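Local coordinates for ribosome-inactivating protein (Lychnis chalcedonica, PDB 2G5X) that belongs to the plant ribosome-inactivating proteins, single-chain here, with a mixed beta sheet packed beside a largely helical region, at residues N86-E91 against L113-T118; T120-K125 against F160-I165. All blocks are in the same frame, centred on the assembly; numbering follows the deposited sequence.

Interaction 1 (N86-E91 against L113-T118); sequences NFFSDE and LPCAST
D90 and S117 meet where two loops of the ribosome-inactivating protein fold run side by side. One loop leaves strand 83-87 of the mixed sheet. The other leads from strand 108-109 to helix 119-126. The D90 carboxylate takes two bonds from S117. The backbone N of S117 reaches D90 OD1 at 2.9 Å from above the carboxylate plane. S117 OG donates to D90 OD2 on its syn side at 2.8 Å. D90 holds CG between its backbone N and carbonyl carbon (chi1 60°), which turns the carboxylate onto S117.

The F88 ring packs against the same loop. S117 CA sits over one face of its ring, a CH-pi contact with 4.0 Å to the centroid. A116 O is on that face too, while C115 O lies at the edge. C115 SG makes an oblique sulfur-aromatic contact, 3.8 Å from F88 CE2. L113 CD1 meets F88 CD2 at 3.8 Å, while L113 CD2 turns to N86 CB.

Two backbone bonds join the segments, L113 N to F87 O and S89 N to C115 O. Y69 OH also bonds to S117 OG, and R64 forms a salt bridge with E91 OE1. A water links the other E91 oxygen, OE2, to S117 OG, and the water oxygen lies 3.2 Å from S117 OG.

Interaction 2 (T120-K125 against F160-I165); sequences TDLQNK and FALISI
L122 and L162 lie alongside each other, pointing opposite ways, at the centre of this buried contact. L162 CD2 lies 3.7 Å from L122 CB. The other methyl, L162 CD1, reaches past the side chain to the backbone of helix 120-125, 3.7 Å from L122 O. It also lies beside Q123 CG.

The two methyls of L122 go to different neighbours. CD1 meets I165 CD1 tip to tip at 3.6 Å. CD2 lies 4.0 Å from A161 CB. A161, L162 and I165 all touch L122, and no hydrogen bond crosses between the segments. I165 has CG1 anti to its carbonyl carbon (chi1 -70°), and its extended chain brings CD1 up to L122.

Polar bonds further out stay within each helix or run to its neighbouring loop. K125 points its CB at the other helix, but its chain folds back to D121. There D121 OD1 receives K125 NZ on its syn lone pair, a salt bridge of 2.9 Å. Q123 bonds through NE2 to Y119 O and through OE1 to R130 N. In helix 160-165, S164 OG bonds to F160 O at 3.0 Å. S164 N bonds to the same oxygen from the opposite face of its carbonyl plane. F160 and S164 touch L140 of helix 137-145 and L61 of strand 58-64.

The short axes come within 10.0 Å and run at 128° to each other. This is an apolar helix-helix crossing, joining short helix 119-126 to the long helix 154-173 in the helical part of the ribosome-inactivating protein fold.

How the interactions relate
The two contacts follow one another in sequence. Only Y119 separates 113-118 from 120-125. Their centres are about 10 Å apart, on the same side of the chain's centre. T118 is the N-cap of helix 119-126, and its OG1 bonds to T120 OG1 and to D121 N. D121 OD2 in turn probably accepts a hydrogen bond from A116 N at 2.8 Å. L122 bridges the two contacts, because its methyls also pack on A116 O and S117 O. The loop bound to the end of strand 83-87 therefore runs straight into the helix that packs on helix 154-173. Together the two contacts connect the mixed sheet to the helical part of the protein.

Interaction 1 (N86-E91 against L113-T118)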
loop_
_atom_site.group_PDB
_atom_site.type_symbol
_atom_site.label_atom_id
_atom_site.label_comp_id
_atom_site.label_asym_id
_atom_site.label_seq_id
_atom_site.Cartn_x
_atom_site.Cartn_y
_atom_site.Cartn_z
ATOM N N ASN A 86 12.517 5.202 7.447
ATOM C CA ASN A 86 12.236 6.453 6.737
ATOM C C ASN A 86 10.748 6.814 6.794
ATOM O O ASN A 86 9.907 6.063 6.301
ATOM C CB ASN A 86 12.644 6.321 5.265
ATOM C CG ASN A 86 14.034 5.738 5.087
ATOM O OD1 ASN A 86 15.039 6.421 5.282
ATOM N ND2 ASN A 86 14.094 4.459 4.718
ATOM N N PHE A 87 10.421 7.964 7.377
ATOM C CA PHE A 87 9.026 8.398 7.464
ATOM C C PHE A 87 8.730 9.580 6.547
ATOM O O PHE A 87 9.593 10.430 6.324
ATOM C CB PHE A 87 8.672 8.808 8.895
ATOM C CG PHE A 87 8.651 7.667 9.862
ATOM C CD1 PHE A 87 9.674 7.504 10.792
ATOM C CD2 PHE A 87 7.614 6.741 9.829
ATOM C CE1 PHE A 87 9.662 6.427 11.682
ATOM C CE2 PHE A 87 7.593 5.663 10.711
ATOM C CZ PHE A 87 8.620 5.505 11.640
ATOM N N PHE A 88 7.511 9.630 6.013
ATOM C CA PHE A 88 7.120 10.743 5.156
ATOM C C PHE A 88 7.230 12.012 6.003
ATOM O O PHE A 88 7.096 11.962 7.227
ATOM C CB PHE A 88 5.688 10.552 4.634
ATOM C CG PHE A 88 5.579 9.544 3.519
ATOM C CD1 PHE A 88 4.714 8.457 3.621
ATOM C CD2 PHE A 88 6.346 9.682 2.363
ATOM C CE1 PHE A 88 4.614 7.522 2.588
ATOM C CE2 PHE A 88 6.254 8.754 1.326
ATOM C CZ PHE A 88 5.388 7.671 1.438
ATOM N N SER A 89 7.479 13.143 5.350
ATOM C CA SER A 89 7.652 14.408 6.054
ATOM C C SER A 89 6.509 14.812 6.979
ATOM O O SER A 89 6.744 15.480 7.985
ATOM C CB SER A 89 7.913 15.534 5.051
ATOM O OG SER A 89 6.784 15.756 4.227
ATOM N N ASP A 90 5.283 14.414 6.645
ATOM C CA ASP A 90 4.123 14.772 7.459
ATOM C C ASP A 90 3.775 13.744 8.532
ATOM O O ASP A 90 2.826 13.927 9.288
ATOM C CB ASP A 90 2.906 15.042 6.558
ATOM C CG ASP A 90 2.510 13.839 5.720
ATOM O OD1 ASP A 90 3.378 12.991 5.431
ATOM O OD2 ASP A 90 1.325 13.755 5.331
ATOM N N GLU A 91 4.555 12.668 8.597
ATOM C CA GLU A 91 4.347 11.623 9.594
ATOM C C GLU A 91 5.564 11.539 10.520
ATOM O O GLU A 91 5.496 10.932 11.591
ATOM C CB GLU A 91 4.145 10.263 8.915
ATOM C CG GLU A 91 2.810 10.073 8.196
ATOM C CD GLU A 91 1.634 9.883 9.144
ATOM O OE1 GLU A 91 1.857 9.704 10.361
ATOM O OE2 GLU A 91 0.478 9.900 8.664
ATOM N N LEU A 113 11.787 11.809 4.949
ATOM C CA LEU A 113 11.778 11.650 3.499
ATOM C C LEU A 113 11.488 12.985 2.817
ATOM O O LEU A 113 10.844 13.863 3.397
ATOM C CB LEU A 113 10.723 10.622 3.084
ATOM C CG LEU A 113 11.040 9.154 3.396
ATOM C CD1 LEU A 113 9.811 8.294 3.126
ATOM C CD2 LEU A 113 12.217 8.696 2.541
ATOM N N PRO A 114 11.962 13.149 1.571
ATOM C CA PRO A 114 11.770 14.372 0.784
ATOM C C PRO A 114 10.363 14.606 0.231
ATOM O O PRO A 114 10.198 15.322 -0.757
ATOM C CB PRO A 114 12.817 14.234 -0.321
ATOM C CG PRO A 114 12.862 12.757 -0.548
ATOM C CD PRO A 114 12.858 12.210 0.871
ATOM N N CYS A 115 9.353 14.002 0.853
ATOM C CA CYS A 115 7.972 14.199 0.416
ATOM C C CYS A 115 6.973 13.773 1.492
ATOM O O CYS A 115 7.341 13.109 2.463
ATOM C CB CYS A 115 7.698 13.442 -0.892
ATOM S SG CYS A 115 7.508 11.651 -0.752
ATOM N N ALA A 116 5.714 14.177 1.320
ATOM C CA ALA A 116 4.651 13.844 2.268
ATOM C C ALA A 116 3.872 12.598 1.843
ATOM O O ALA A 116 4.030 12.104 0.727
ATOM C CB ALA A 116 3.703 15.027 2.425
ATOM N N SER A 117 3.015 12.113 2.741
ATOM C CA SER A 117 2.218 10.905 2.515
ATOM C C SER A 117 0.909 11.067 1.744
ATOM O O SER A 117 0.300 10.076 1.336
ATOM C CB SER A 117 1.883 10.272 3.862
ATOM O OG SER A 117 0.947 11.084 4.556
ATOM N N THR A 118 0.463 12.303 1.563
ATOM C CA THR A 118 -0.799 12.567 0.875
ATOM C C THR A 118 -0.774 12.294 -0.621
ATOM O O THR A 118 0.276 12.368 -1.266
ATOM C CB THR A 118 -1.223 14.027 1.059
ATOM O OG1 THR A 118 -0.162 14.882 0.619
ATOM C CG2 THR A 118 -1.539 14.318 2.525
HETATM O O HOH W 1 -0.885 11.411 7.188
#

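Interaction 2 (T120-K125 against F160-I165)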
loop_
_atom_site.group_PDB
_atom_site.type_symbol
_atom_site.label_atom_id
_atom_site.label_comp_id
_atom_site.label_asym_id
_atom_site.label_seq_id
_atom_site.Cartn_x
_atom_site.Cartn_y
_atom_site.Cartn_z
ATOM N N THR A 120 -2.059 14.156 -2.800
ATOM C CA THR A 120 -1.739 15.432 -3.430
ATOM C C THR A 120 -0.235 15.681 -3.551
ATOM O O THR A 120 0.256 15.991 -4.641
ATOM C CB THR A 120 -2.380 16.614 -2.670
ATOM O OG1 THR A 120 -2.009 16.559 -1.289
ATOM C CG2 THR A 120 -3.893 16.565 -2.793
ATOM N N ASP A 121 0.505 15.537 -2.454
ATOM C CA ASP A 121 1.945 15.781 -2.516
ATOM C C ASP A 121 2.692 14.688 -3.275
ATOM O O ASP A 121 3.664 14.975 -3.975
ATOM C CB ASP A 121 2.550 15.933 -1.114
ATOM C CG ASP A 121 3.934 16.570 -1.147
ATOM O OD1 ASP A 121 4.072 17.657 -1.745
ATOM O OD2 ASP A 121 4.885 15.993 -0.583
ATOM N N LEU A 122 2.248 13.441 -3.136
ATOM C CA LEU A 122 2.900 12.343 -3.839
ATOM C C LEU A 122 2.864 12.573 -5.348
ATOM O O LEU A 122 3.868 12.382 -6.034
ATOM C CB LEU A 122 2.234 11.005 -3.500
ATOM C CG LEU A 122 2.528 10.445 -2.104
ATOM C CD1 LEU A 122 1.696 9.188 -1.877
ATOM C CD2 LEU A 122 4.019 10.127 -1.969
ATOM N N GLN A 123 1.710 12.992 -5.860
ATOM C CA GLN A 123 1.577 13.249 -7.291
ATOM C C GLN A 123 2.397 14.473 -7.708
ATOM O O GLN A 123 2.971 14.494 -8.798
ATOM C CB GLN A 123 0.100 13.432 -7.666
ATOM C CG GLN A 123 -0.746 12.180 -7.436
ATOM C CD GLN A 123 -2.237 12.411 -7.633
ATOM O OE1 GLN A 123 -2.787 12.172 -8.712
ATOM N NE2 GLN A 123 -2.900 12.885 -6.585
ATOM N N ASN A 124 2.460 15.485 -6.843
ATOM C CA ASN A 124 3.235 16.683 -7.154
ATOM C C ASN A 124 4.728 16.363 -7.249
ATOM O O ASN A 124 5.420 16.852 -8.142
ATOM C CB ASN A 124 3.008 17.774 -6.098
ATOM C CG ASN A 124 1.632 18.416 -6.203
ATOM O OD1 ASN A 124 1.091 18.575 -7.295
ATOM N ND2 ASN A 124 1.071 18.807 -5.063
ATOM N N LYS A 125 5.223 15.535 -6.333
ATOM C CA LYS A 125 6.637 15.158 -6.333
ATOM C C LYS A 125 6.985 14.206 -7.474
ATOM O O LYS A 125 8.045 14.329 -8.092
ATOM C CB LYS A 125 7.019 14.504 -4.997
ATOM C CG LYS A 125 7.667 15.447 -3.990
ATOM C CD LYS A 125 6.791 16.642 -3.694
ATOM C CE LYS A 125 7.472 17.587 -2.717
ATOM N NZ LYS A 125 6.629 18.777 -2.451
ATOM N N PHE A 160 7.747 5.507 -6.256
ATOM C CA PHE A 160 7.773 4.196 -5.618
ATOM C C PHE A 160 6.569 4.049 -4.683
ATOM O O PHE A 160 5.910 3.010 -4.657
ATOM C CB PHE A 160 9.075 4.025 -4.822
ATOM C CG PHE A 160 9.077 2.828 -3.911
ATOM C CD1 PHE A 160 9.047 1.541 -4.431
ATOM C CD2 PHE A 160 9.088 2.991 -2.528
ATOM C CE1 PHE A 160 9.023 0.429 -3.589
ATOM C CE2 PHE A 160 9.063 1.883 -1.676
ATOM C CZ PHE A 160 9.030 0.602 -2.210
ATOM N N ALA A 161 6.286 5.097 -3.918
ATOM C CA ALA A 161 5.165 5.079 -2.979
ATOM C C ALA A 161 3.804 4.954 -3.672
ATOM O O ALA A 161 2.956 4.175 -3.248
ATOM C CB ALA A 161 5.192 6.338 -2.117
ATOM N N LEU A 162 3.595 5.725 -4.735
ATOM C CA LEU A 162 2.325 5.681 -5.453
ATOM C C LEU A 162 2.057 4.325 -6.094
ATOM O O LEU A 162 0.930 3.830 -6.056
ATOM C CB LEU A 162 2.282 6.781 -6.515
ATOM C CG LEU A 162 2.038 8.194 -5.985
ATOM C CD1 LEU A 162 2.264 9.208 -7.095
ATOM C CD2 LEU A 162 0.618 8.297 -5.440
ATOM N N ILE A 163 3.086 3.718 -6.678
ATOM C CA ILE A 163 2.912 2.413 -7.301
ATOM C C ILE A 163 2.584 1.384 -6.220
ATOM O O ILE A 163 1.711 0.530 -6.404
ATOM C CB ILE A 163 4.182 1.975 -8.066
ATOM C CG1 ILE A 163 4.449 2.937 -9.230
ATOM C CG2 ILE A 163 4.001 0.558 -8.598
ATOM C CD1 ILE A 163 5.780 2.690 -9.945
ATOM N N SER A 164 3.277 1.479 -5.088
ATOM C CA SER A 164 3.050 0.561 -3.975
ATOM C C SER A 164 1.637 0.720 -3.409
ATOM O O SER A 164 0.981 -0.266 -3.079
ATOM C CB SER A 164 4.079 0.805 -2.868
ATOM O OG SER A 164 5.384 0.440 -3.293
ATOM N N ILE A 165 1.170 1.959 -3.291
ATOM C CA ILE A 165 -0.169 2.208 -2.767
ATOM C C ILE A 165 -1.229 1.557 -3.661
ATOM O O ILE A 165 -2.140 0.885 -3.176
ATOM C CB ILE A 165 -0.431 3.729 -2.642
ATOM C CG1 ILE A 165 0.435 4.300 -1.512
ATOM C CG2 ILE A 165 -1.908 3.998 -2.378
ATOM C CD1 ILE A 165 0.467 5.817 -1.461
#